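Cytochrome P450 monooxygenase (Rhodococcus sp. ECU0066, PDB 6KBH) probably carries out haem-dependent monooxygenation, with FMN and [2Fe-2S] centres in the same chain likely to relay electrons to the P450 haem. Local coordinates at residues N122-N127 with H273-A278; P96-E101 with R333-A338; H190-P195 with G251-G256. All coordinates share one frame; numbering follows the deposited sequence.

Contact 1: N122-N127 with H273-A278; sequences NRTLVN and HSMMMA. With HEM (protoporphyrin IX containing Fe), chain C.
Asn122 meets Ser274 through its backbone: the amide N-H of Asn122 is donated to Ser274 OG at 2.8 Å (N-H...O angle 144°). Serine suits the spot because its small hydroxyl, lying beside the backbone N of its own residue, can take this bond from the loop while also bonding to Ser270 O, one turn back along the helix. Thr124 is the apolar half of the contact. CB of Thr124 sits 3.7 Å from Ala278 CB, and Thr124 CG2 reaches Met275 CG at 3.9 Å, the latter two side chains crossing at about a right angle. With CG2 anti to the backbone N, the threonine turns its methyl to the helix, while Thr124 OG1, on the other branch, donates to Asn122 O at 2.7 Å. The hydroxyl comes in from above the plane of that carbonyl and ties the loop to itself. A methyl is all Ala278 offers, and so the threonine can come close. Helix 269-281 corresponds to the first part of the long central helix of the P450 fold, and 122-127 to the loop ahead of the C helix, here helix 133-139. Beyond Thr124 this loop turns to the haem: Leu125 CD1 packs on the haem methyl CMD at 3.5 Å, and Val126 CG2 lies 3.6 Å from the propionate carbon CAD. Second-shell bonds position this end, Leu125 N with Glu128 OE2 and Leu125 O with His391 ND1.

Contact 2: P96-E101 with R333-A338; sequences PSIALE and RRLVTA. With HEM (protoporphyrin IX containing Fe), chain C.
Arg333 sets out with CG anti to the carbonyl carbon (chi1 -63°) and bends at chi3 (-68°), which carries its guanidinium to the type I turn running from Ile98 to Glu101. There it grips Glu101 O end-on with both terminal nitrogens, Arg333 NH1 at 2.6 Å and Arg333 NH2 at 2.7 Å, the oxygen lying in the guanidinium plane. Arg333 NH2 also donates to Ala99 O at 2.9 Å, approaching from above that carbonyl's plane, while Ile98 O stands over the middle of one guanidinium face. Arginine fits here because one flat cation can serve several carbonyls of a turn. Replacing it with a leucine would probably leave Glu101 O and Ala99 O without these donors and the turn less firmly held to the strand. Strand 332-336 belongs to the mixed beta sheet characteristic of cytochromes P450, next to the edge strand 94-95, from which the 96-101 loop departs. Side chains of the strand alternate: Leu335 faces the loop like Arg333, and Leu335 CB meets Ile98 CG1 at 3.8 Å, crossing it at about a right angle. Arg334 starts from the other side and bends at chi2 toward the haem, where NH2 donates nearly straight (172°) to propionate oxygen O1A. Pro96 CB lies 3.6 Å from Arg334 NH1, over one face of that guanidinium, and NH1 bonds to Arg333 O at 3.0 Å, which, with the propionate bond, helps to hold the rotation of the group. The carboxylate of Glu101 turns to a salt bridge with Lys352, and Arg333 NH1 has a further partner in Tyr75 OH.

Contact 3: H190-P195 with G251-G256; sequences HFLGVP and GWMPFG
Gly193 and Gly251 pass each other with their CA atoms 3.6 Å apart, where the end of helix 183-192 meets the start of helix 252-262. Gly193 is the first residue to leave the helical conformation, with phi at 95°, and Gly251 is the N-cap of the second helix, also at positive phi. Both suit glycine twice over: such backbone angles press a CB against the preceding carbonyl, and a CB on either residue would also run into the opposing segment. The closeness lets helix ends pair. Trp252 N donates to Phe191 O at 2.7 Å, in the carbonyl plane, and Met253 N donates to Leu192 O at 2.8 Å. Gly251 CA adds a CA-H...O contact to Phe191 O. Pro254, having no N-H to offer, fits comfortably in the first turn, with its CD 3.3 Å from Leu192 O.

The side chains pack beside these bonds. Holding CG anti to the backbone N (chi1 173°) swings the ring of Phe191 over to the tryptophan, where Phe191 CE2 touches Trp252 CB at 3.6 Å. The Phe191 ring and the five-membered ring of Trp252 lie near parallel, 23° apart, but are slid so far that they barely overlap. Leu192 CD1 comes to the edge of the indole at Trp252 CE3, 3.8 Å away, and also meets Met253 CG at 3.7 Å; the leucine and the flexible methionine lie side by side, pointing the same way. Trp252 NE1 is satisfied by Leu140 O, and Phe144 meets the indole edge-to-face. Carbonyls left over at one helix's C-terminal end thus take N-H groups from the first turn of another, joining what correspond to the E and H helices of the P450 fold.

Contacts 1 and 3 are buried in the helical part of the P450 region, whereas contact 2 is only partly buried, at the beta sheet. Contact 3 rests on main-chain bonds between helix ends and on aromatic and sulfur-containing side chains; contact 1 mixes one serine-held amide with small apolar groups; contact 2 depends on arginines. Contacts 1 and 3 share a boundary, since Met275 of helix 269-281 packs on Trp252 and Met253 of helix 252-262. Contacts 1 and 2 also touch, Val126 O meeting Pro96 CB, and both reach haem propionates. Contacts 2 and 3 do not meet, their nearest atoms being about 12 Å apart.

Contact 1: N122-N127 with H273-A278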
loop_
_atom_site.group_PDB
_atom_site.type_symbol
_atom_site.label_atom_id
_atom_site.label_comp_id
_atom_site.label_asym_id
_atom_site.label_seq_id
_atom_site.Cartn_x
_atom_site.Cartn_y
_atom_site.Cartn_z
ATOM N N ASN A 122 15.464 6.578 27.121
ATOM C CA ASN A 122 14.038 6.604 27.370
ATOM C C ASN A 122 13.329 5.644 26.428
ATOM O O ASN A 122 13.802 5.354 25.326
ATOM C CB ASN A 122 13.495 8.016 27.170
ATOM C CG ASN A 122 14.486 9.075 27.592
ATOM O OD1 ASN A 122 15.232 9.603 26.771
ATOM N ND2 ASN A 122 14.498 9.393 28.882
ATOM N N ARG A 123 12.186 5.144 26.880
ATOM C CA ARG A 123 11.298 4.407 25.995
ATOM C C ARG A 123 10.888 5.314 24.838
ATOM O O ARG A 123 10.350 6.403 25.060
ATOM C CB ARG A 123 10.088 3.917 26.789
ATOM C CG ARG A 123 10.487 2.882 27.845
ATOM C CD ARG A 123 9.315 2.321 28.642
ATOM N NE ARG A 123 9.711 1.094 29.333
ATOM C CZ ARG A 123 8.990 0.478 30.265
ATOM N NH1 ARG A 123 7.818 0.971 30.644
ATOM N NH2 ARG A 123 9.447 -0.631 30.824
ATOM N N THR A 124 11.192 4.898 23.606
ATOM C CA THR A 124 11.032 5.747 22.422
ATOM C C THR A 124 10.082 5.090 21.420
ATOM O O THR A 124 10.492 4.280 20.582
ATOM C CB THR A 124 12.382 6.058 21.783
ATOM O OG1 THR A 124 13.353 6.277 22.813
ATOM C CG2 THR A 124 12.286 7.308 20.927
ATOM N N LEU A 125 8.806 5.426 21.568
ATOM C CA LEU A 125 7.663 5.162 20.698
ATOM C C LEU A 125 7.258 3.700 20.643
ATOM O O LEU A 125 6.063 3.404 20.603
ATOM C CB LEU A 125 7.935 5.601 19.249
ATOM C CG LEU A 125 8.466 6.954 18.787
ATOM C CD1 LEU A 125 9.119 6.767 17.433
ATOM C CD2 LEU A 125 7.331 7.939 18.676
ATOM N N VAL A 126 8.197 2.783 20.841
ATOM C CA VAL A 126 7.849 1.374 20.711
ATOM C C VAL A 126 7.427 0.827 22.064
ATOM O O VAL A 126 6.543 -0.031 22.140
ATOM C CB VAL A 126 9.007 0.547 20.115
ATOM C CG1 VAL A 126 8.477 -0.749 19.533
ATOM C CG2 VAL A 126 9.748 1.334 19.047
ATOM N N ASN A 127 8.030 1.342 23.129
ATOM C CA ASN A 127 7.725 0.991 24.502
ATOM C C ASN A 127 6.764 1.962 25.164
ATOM O O ASN A 127 6.164 1.615 26.187
ATOM C CB ASN A 127 9.013 0.979 25.314
ATOM C CG ASN A 127 10.161 0.437 24.535
ATOM O OD1 ASN A 127 11.269 0.969 24.580
ATOM N ND2 ASN A 127 9.920 -0.658 23.837
ATOM N N HIS A 273 18.121 12.247 22.039
ATOM C CA HIS A 273 19.262 11.372 22.274
ATOM C C HIS A 273 18.831 9.914 22.211
ATOM O O HIS A 273 19.549 9.066 21.669
ATOM C CB HIS A 273 19.911 11.693 23.619
ATOM C CG HIS A 273 21.294 11.144 23.758
ATOM N ND1 HIS A 273 22.048 11.296 24.902
ATOM C CD2 HIS A 273 22.061 10.439 22.893
ATOM C CE1 HIS A 273 23.219 10.709 24.734
ATOM N NE2 HIS A 273 23.252 10.183 23.524
ATOM N N SER A 274 17.647 9.608 22.748
ATOM C CA SER A 274 17.076 8.277 22.571
ATOM C C SER A 274 16.676 8.040 21.121
ATOM O O SER A 274 16.872 6.941 20.589
ATOM C CB SER A 274 15.873 8.096 23.498
ATOM O OG SER A 274 16.271 8.039 24.858
ATOM N N MET A 275 16.119 9.063 20.463
ATOM C CA MET A 275 15.709 8.940 19.067
ATOM C C MET A 275 16.866 8.579 18.146
ATOM O O MET A 275 16.630 8.076 17.042
ATOM C CB MET A 275 15.075 10.243 18.581
ATOM C CG MET A 275 13.647 10.465 19.037
ATOM S SD MET A 275 13.081 12.125 18.626
ATOM C CE MET A 275 13.303 12.130 16.848
ATOM N N MET A 276 18.107 8.830 18.565
ATOM C CA MET A 276 19.248 8.524 17.710
ATOM C C MET A 276 19.465 7.017 17.598
ATOM O O MET A 276 19.632 6.486 16.494
ATOM C CB MET A 276 20.501 9.220 18.238
ATOM C CG MET A 276 21.587 9.416 17.190
ATOM S SD MET A 276 21.239 10.754 16.028
ATOM C CE MET A 276 21.388 12.172 17.102
ATOM N N MET A 277 19.471 6.309 18.732
ATOM C CA MET A 277 19.621 4.857 18.687
ATOM C C MET A 277 18.322 4.174 18.297
ATOM O O MET A 277 18.322 3.256 17.469
ATOM C CB MET A 277 20.089 4.315 20.033
ATOM C CG MET A 277 20.431 2.833 19.980
ATOM S SD MET A 277 21.433 2.264 21.363
ATOM C CE MET A 277 20.271 1.193 22.211
ATOM N N ALA A 278 17.212 4.595 18.907
ATOM C CA ALA A 278 15.918 4.013 18.582
ATOM C C ALA A 278 15.678 4.020 17.080
ATOM O O ALA A 278 15.091 3.079 16.530
ATOM C CB ALA A 278 14.808 4.771 19.310
HETATM C CHA HEM C . 7.267 -0.128 15.400
HETATM C CHB HEM C . 8.040 -3.970 12.224
HETATM C CHC HEM C . 11.360 -1.006 9.360
HETATM C CHD HEM C . 10.567 2.781 12.528
HETATM C C1A HEM C . 7.360 -1.349 14.598
HETATM C C2A HEM C . 6.526 -2.425 15.146
HETATM C C3A HEM C . 6.735 -3.488 14.265
HETATM C C4A HEM C . 7.691 -2.954 13.259
HETATM C CMA HEM C . 6.128 -4.854 14.341
HETATM C CAA HEM C . 5.630 -2.406 16.347
HETATM C CBA HEM C . 4.168 -2.334 16.035
HETATM C CGA HEM C . 3.194 -2.079 17.136
HETATM O O1A HEM C . 3.746 -2.298 18.247
HETATM O O2A HEM C . 2.089 -1.717 16.648
HETATM C C1B HEM C . 9.004 -3.563 11.154
HETATM C C2B HEM C . 9.474 -4.465 10.004
HETATM C C3B HEM C . 10.509 -3.529 9.110
HETATM C C4B HEM C . 10.552 -2.188 9.819
HETATM C CMB HEM C . 9.081 -5.881 9.756
HETATM C CAB HEM C . 11.264 -3.912 7.884
HETATM C CBB HEM C . 10.504 -4.511 6.752
HETATM C C1C HEM C . 11.231 0.212 10.209
HETATM C C2C HEM C . 12.057 1.260 9.669
HETATM C C3C HEM C . 11.860 2.318 10.528
HETATM C C4C HEM C . 10.919 1.796 11.508
HETATM C CMC HEM C . 12.924 1.215 8.454
HETATM C CAC HEM C . 12.468 3.683 10.424
HETATM C CBC HEM C . 13.526 4.117 11.374
HETATM C C1D HEM C . 9.625 2.157 13.465
HETATM C C2D HEM C . 9.203 3.099 14.555
HETATM C C3D HEM C . 8.166 2.191 15.463
HETATM C C4D HEM C . 8.148 0.866 14.755
HETATM C CMD HEM C . 9.638 4.510 14.743
HETATM C CAD HEM C . 7.425 2.616 16.680
HETATM C CBD HEM C . 6.210 3.450 16.436
HETATM C CGD HEM C . 5.220 3.541 17.539
HETATM O O1D HEM C . 5.438 2.596 18.334
HETATM O O2D HEM C . 4.445 4.516 17.362
HETATM N NA HEM C . 8.090 -1.650 13.441
HETATM N NB HEM C . 9.586 -2.185 11.009
HETATM N NC HEM C . 10.518 0.519 11.345
HETATM N ND HEM C . 9.002 0.757 13.461
HETATM FE FE HEM C . 9.419 -0.787 12.297
#

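Contact 2: P96-E101 with R333-A338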
loop_
_atom_site.group_PDB
_atom_site.type_symbol
_atom_site.label_atom_id
_atom_site.label_comp_id
_atom_site.label_asym_id
_atom_site.label_seq_id
_atom_site.Cartn_x
_atom_site.Cartn_y
_atom_site.Cartn_z
ATOM N N PRO A 96 2.466 -1.872 25.294
ATOM C CA PRO A 96 3.752 -2.218 24.673
ATOM C C PRO A 96 4.927 -2.036 25.622
ATOM O O PRO A 96 6.073 -1.942 25.176
ATOM C CB PRO A 96 3.835 -1.247 23.489
ATOM C CG PRO A 96 3.091 -0.040 23.963
ATOM C CD PRO A 96 1.974 -0.554 24.850
ATOM N N SER A 97 4.644 -1.960 26.928
ATOM C CA SER A 97 5.695 -1.804 27.932
ATOM C C SER A 97 6.840 -2.789 27.721
ATOM O O SER A 97 8.011 -2.436 27.898
ATOM C CB SER A 97 5.111 -1.987 29.335
ATOM O OG SER A 97 4.096 -1.037 29.607
ATOM N N ILE A 98 6.523 -4.020 27.331
ATOM C CA ILE A 98 7.506 -5.095 27.266
ATOM C C ILE A 98 8.025 -5.307 25.841
ATOM O O ILE A 98 8.653 -6.329 25.562
ATOM C CB ILE A 98 6.937 -6.400 27.840
ATOM C CG1 ILE A 98 5.658 -6.781 27.090
ATOM C CG2 ILE A 98 6.667 -6.249 29.330
ATOM C CD1 ILE A 98 5.247 -8.220 27.266
ATOM N N ALA A 99 7.794 -4.343 24.944
ATOM C CA ALA A 99 8.052 -4.554 23.519
ATOM C C ALA A 99 9.508 -4.926 23.244
ATOM O O ALA A 99 9.784 -5.772 22.384
ATOM C CB ALA A 99 7.664 -3.307 22.726
ATOM N N LEU A 100 10.457 -4.301 23.948
ATOM C CA LEU A 100 11.865 -4.665 23.820
ATOM C C LEU A 100 12.449 -5.149 25.145
ATOM O O LEU A 100 13.662 -5.084 25.356
ATOM C CB LEU A 100 12.698 -3.514 23.253
ATOM C CG LEU A 100 12.338 -2.935 21.872
ATOM C CD1 LEU A 100 12.038 -1.461 21.936
ATOM C CD2 LEU A 100 13.446 -3.176 20.858
ATOM N N GLU A 101 11.600 -5.650 26.042
ATOM C CA GLU A 101 12.089 -6.329 27.237
ATOM C C GLU A 101 12.930 -7.532 26.833
ATOM O O GLU A 101 12.519 -8.343 26.000
ATOM C CB GLU A 101 10.918 -6.775 28.114
ATOM C CG GLU A 101 11.232 -6.864 29.601
ATOM C CD GLU A 101 10.257 -7.759 30.348
ATOM O OE1 GLU A 101 9.875 -8.818 29.803
ATOM O OE2 GLU A 101 9.858 -7.392 31.473
ATOM N N ARG A 333 5.054 -8.596 21.079
ATOM C CA ARG A 333 4.786 -8.762 22.499
ATOM C C ARG A 333 3.950 -7.616 23.044
ATOM O O ARG A 333 4.148 -6.455 22.675
ATOM C CB ARG A 333 6.098 -8.880 23.289
ATOM C CG ARG A 333 6.905 -10.112 22.909
ATOM C CD ARG A 333 8.183 -10.224 23.705
ATOM N NE ARG A 333 9.139 -9.176 23.384
ATOM C CZ ARG A 333 10.218 -8.920 24.109
ATOM N NH1 ARG A 333 10.466 -9.638 25.199
ATOM N NH2 ARG A 333 11.044 -7.948 23.752
ATOM N N ARG A 334 3.022 -7.961 23.934
ATOM C CA ARG A 334 2.201 -6.997 24.648
ATOM C C ARG A 334 2.052 -7.452 26.093
ATOM O O ARG A 334 2.141 -8.645 26.396
ATOM C CB ARG A 334 0.818 -6.831 23.996
ATOM C CG ARG A 334 0.836 -6.034 22.695
ATOM C CD ARG A 334 1.124 -4.562 22.954
ATOM N NE ARG A 334 1.056 -3.761 21.736
ATOM C CZ ARG A 334 2.099 -3.497 20.953
ATOM N NH1 ARG A 334 3.298 -3.972 21.253
ATOM N NH2 ARG A 334 1.939 -2.758 19.866
ATOM N N LEU A 335 1.834 -6.489 26.982
ATOM C CA LEU A 335 1.677 -6.748 28.409
ATOM C C LEU A 335 0.222 -6.508 28.788
ATOM O O LEU A 335 -0.275 -5.382 28.672
ATOM C CB LEU A 335 2.606 -5.853 29.230
ATOM C CG LEU A 335 2.428 -5.841 30.750
ATOM C CD1 LEU A 335 2.678 -7.221 31.339
ATOM C CD2 LEU A 335 3.351 -4.808 31.383
ATOM N N VAL A 336 -0.459 -7.566 29.232
ATOM C CA VAL A 336 -1.862 -7.446 29.611
ATOM C C VAL A 336 -1.969 -6.603 30.875
ATOM O O VAL A 336 -1.245 -6.828 31.852
ATOM C CB VAL A 336 -2.488 -8.834 29.806
ATOM C CG1 VAL A 336 -3.978 -8.710 30.057
ATOM C CG2 VAL A 336 -2.220 -9.713 28.595
ATOM N N THR A 337 -2.871 -5.621 30.858
ATOM C CA THR A 337 -2.996 -4.668 31.953
ATOM C C THR A 337 -4.177 -4.948 32.874
ATOM O O THR A 337 -4.252 -4.351 33.953
ATOM C CB THR A 337 -3.118 -3.239 31.405
ATOM O OG1 THR A 337 -4.402 -3.070 30.793
ATOM C CG2 THR A 337 -2.032 -2.965 30.372
ATOM N N ALA A 338 -5.093 -5.829 32.482
ATOM C CA ALA A 338 -6.235 -6.160 33.321
ATOM C C ALA A 338 -6.722 -7.555 32.960
ATOM O O ALA A 338 -6.464 -8.056 31.862
ATOM C CB ALA A 338 -7.364 -5.131 33.169
HETATM C CHA HEM C . 7.267 -0.128 15.400
HETATM C CHB HEM C . 8.040 -3.970 12.224
HETATM C CHC HEM C . 11.360 -1.006 9.360
HETATM C CHD HEM C . 10.567 2.781 12.528
HETATM C C1A HEM C . 7.360 -1.349 14.598
HETATM C C2A HEM C . 6.526 -2.425 15.146
HETATM C C3A HEM C . 6.735 -3.488 14.265
HETATM C C4A HEM C . 7.691 -2.954 13.259
HETATM C CMA HEM C . 6.128 -4.854 14.341
HETATM C CAA HEM C . 5.630 -2.406 16.347
HETATM C CBA HEM C . 4.168 -2.334 16.035
HETATM C CGA HEM C . 3.194 -2.079 17.136
HETATM O O1A HEM C . 3.746 -2.298 18.247
HETATM O O2A HEM C . 2.089 -1.717 16.648
HETATM C C1B HEM C . 9.004 -3.563 11.154
HETATM C C2B HEM C . 9.474 -4.465 10.004
HETATM C C3B HEM C . 10.509 -3.529 9.110
HETATM C C4B HEM C . 10.552 -2.188 9.819
HETATM C CMB HEM C . 9.081 -5.881 9.756
HETATM C CAB HEM C . 11.264 -3.912 7.884
HETATM C CBB HEM C . 10.504 -4.511 6.752
HETATM C C1C HEM C . 11.231 0.212 10.209
HETATM C C2C HEM C . 12.057 1.260 9.669
HETATM C C3C HEM C . 11.860 2.318 10.528
HETATM C C4C HEM C . 10.919 1.796 11.508
HETATM C CMC HEM C . 12.924 1.215 8.454
HETATM C CAC HEM C . 12.468 3.683 10.424
HETATM C CBC HEM C . 13.526 4.117 11.374
HETATM C C1D HEM C . 9.625 2.157 13.465
HETATM C C2D HEM C . 9.203 3.099 14.555
HETATM C C3D HEM C . 8.166 2.191 15.463
HETATM C C4D HEM C . 8.148 0.866 14.755
HETATM C CMD HEM C . 9.638 4.510 14.743
HETATM C CAD HEM C . 7.425 2.616 16.680
HETATM C CBD HEM C . 6.210 3.450 16.436
HETATM C CGD HEM C . 5.220 3.541 17.539
HETATM O O1D HEM C . 5.438 2.596 18.334
HETATM O O2D HEM C . 4.445 4.516 17.362
HETATM N NA HEM C . 8.090 -1.650 13.441
HETATM N NB HEM C . 9.586 -2.185 11.009
HETATM N NC HEM C . 10.518 0.519 11.345
HETATM N ND HEM C . 9.002 0.757 13.461
HETATM FE FE HEM C . 9.419 -0.787 12.297
#

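Contact 3: H190-P195 with G251-G256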
loop_
_atom_site.group_PDB
_atom_site.type_symbol
_atom_site.label_atom_id
_atom_site.label_comp_id
_atom_site.label_asym_id
_atom_site.label_seq_id
_atom_site.Cartn_x
_atom_site.Cartn_y
_atom_site.Cartn_z
ATOM N N HIS A 190 21.096 8.043 6.721
ATOM C CA HIS A 190 20.733 9.166 5.862
ATOM C C HIS A 190 19.319 9.659 6.151
ATOM O O HIS A 190 19.056 10.867 6.100
ATOM C CB HIS A 190 20.879 8.779 4.391
ATOM C CG HIS A 190 22.282 8.879 3.874
ATOM N ND1 HIS A 190 22.980 10.067 3.838
ATOM C CD2 HIS A 190 23.113 7.940 3.362
ATOM C CE1 HIS A 190 24.183 9.854 3.333
ATOM N NE2 HIS A 190 24.287 8.572 3.035
ATOM N N PHE A 191 18.389 8.744 6.446
ATOM C CA PHE A 191 17.044 9.163 6.832
ATOM C C PHE A 191 17.066 9.983 8.112
ATOM O O PHE A 191 16.250 10.897 8.285
ATOM C CB PHE A 191 16.137 7.944 7.008
ATOM C CG PHE A 191 14.775 8.277 7.559
ATOM C CD1 PHE A 191 13.777 8.766 6.732
ATOM C CD2 PHE A 191 14.498 8.111 8.905
ATOM C CE1 PHE A 191 12.525 9.079 7.236
ATOM C CE2 PHE A 191 13.252 8.426 9.414
ATOM C CZ PHE A 191 12.264 8.912 8.578
ATOM N N LEU A 192 17.992 9.674 9.017
ATOM C CA LEU A 192 18.046 10.339 10.310
ATOM C C LEU A 192 18.656 11.733 10.201
ATOM O O LEU A 192 18.390 12.592 11.048
ATOM C CB LEU A 192 18.841 9.469 11.288
ATOM C CG LEU A 192 18.180 8.282 12.012
ATOM C CD1 LEU A 192 17.577 8.707 13.342
ATOM C CD2 LEU A 192 17.142 7.540 11.178
ATOM N N GLY A 193 19.465 11.970 9.175
ATOM C CA GLY A 193 20.082 13.261 8.957
ATOM C C GLY A 193 21.481 13.430 9.511
ATOM O O GLY A 193 21.914 14.576 9.690
ATOM N N VAL A 194 22.199 12.342 9.780
ATOM C CA VAL A 194 23.524 12.392 10.399
ATOM C C VAL A 194 24.555 12.723 9.322
ATOM O O VAL A 194 24.419 12.259 8.180
ATOM C CB VAL A 194 23.835 11.062 11.129
ATOM C CG1 VAL A 194 23.701 9.849 10.203
ATOM C CG2 VAL A 194 25.203 11.078 11.805
ATOM N N PRO A 195 25.570 13.542 9.619
ATOM C CA PRO A 195 26.593 13.851 8.612
ATOM C C PRO A 195 27.311 12.595 8.142
ATOM O O PRO A 195 27.560 11.672 8.919
ATOM C CB PRO A 195 27.552 14.786 9.360
ATOM C CG PRO A 195 26.715 15.429 10.405
ATOM C CD PRO A 195 25.733 14.367 10.833
ATOM N N GLY A 251 16.507 15.251 7.229
ATOM C CA GLY A 251 16.701 14.166 8.168
ATOM C C GLY A 251 15.659 14.140 9.267
ATOM O O GLY A 251 15.020 15.158 9.552
ATOM N N TRP A 252 15.480 12.975 9.895
ATOM C CA TRP A 252 14.507 12.861 10.977
ATOM C C TRP A 252 14.975 13.613 12.217
ATOM O O TRP A 252 14.182 14.307 12.864
ATOM C CB TRP A 252 14.254 11.384 11.295
ATOM C CG TRP A 252 13.037 11.121 12.148
ATOM C CD1 TRP A 252 11.770 11.580 11.936
ATOM C CD2 TRP A 252 12.979 10.320 13.337
ATOM N NE1 TRP A 252 10.929 11.126 12.924
ATOM C CE2 TRP A 252 11.647 10.348 13.794
ATOM C CE3 TRP A 252 13.925 9.587 14.060
ATOM C CZ2 TRP A 252 11.237 9.672 14.942
ATOM C CZ3 TRP A 252 13.515 8.916 15.198
ATOM C CH2 TRP A 252 12.184 8.964 15.627
ATOM N N MET A 253 16.260 13.496 12.558
ATOM C CA MET A 253 16.774 14.170 13.750
ATOM C C MET A 253 16.707 15.690 13.652
ATOM O O MET A 253 16.242 16.323 14.615
ATOM C CB MET A 253 18.200 13.686 14.040
ATOM C CG MET A 253 18.294 12.201 14.334
ATOM S SD MET A 253 17.133 11.710 15.615
ATOM C CE MET A 253 17.722 12.696 16.988
ATOM N N PRO A 254 17.150 16.339 12.563
ATOM C CA PRO A 254 16.942 17.795 12.473
ATOM C C PRO A 254 15.476 18.180 12.501
ATOM O O PRO A 254 15.110 19.184 13.120
ATOM C CB PRO A 254 17.611 18.166 11.141
ATOM C CG PRO A 254 17.691 16.893 10.380
ATOM C CD PRO A 254 17.907 15.835 11.404
ATOM N N PHE A 255 14.616 17.399 11.844
ATOM C CA PHE A 255 13.175 17.575 12.010
ATOM C C PHE A 255 12.779 17.461 13.478
ATOM O O PHE A 255 11.915 18.209 13.952
ATOM C CB PHE A 255 12.438 16.553 11.143
ATOM C CG PHE A 255 10.928 16.676 11.143
ATOM C CD1 PHE A 255 10.170 16.424 12.279
ATOM C CD2 PHE A 255 10.264 17.015 9.973
ATOM C CE1 PHE A 255 8.792 16.533 12.253
ATOM C CE2 PHE A 255 8.881 17.119 9.942
ATOM C CZ PHE A 255 8.149 16.878 11.082
ATOM N N GLY A 256 13.415 16.552 14.218
ATOM C CA GLY A 256 13.118 16.428 15.633
ATOM C C GLY A 256 13.548 17.633 16.444
ATOM O O GLY A 256 12.957 17.928 17.486
#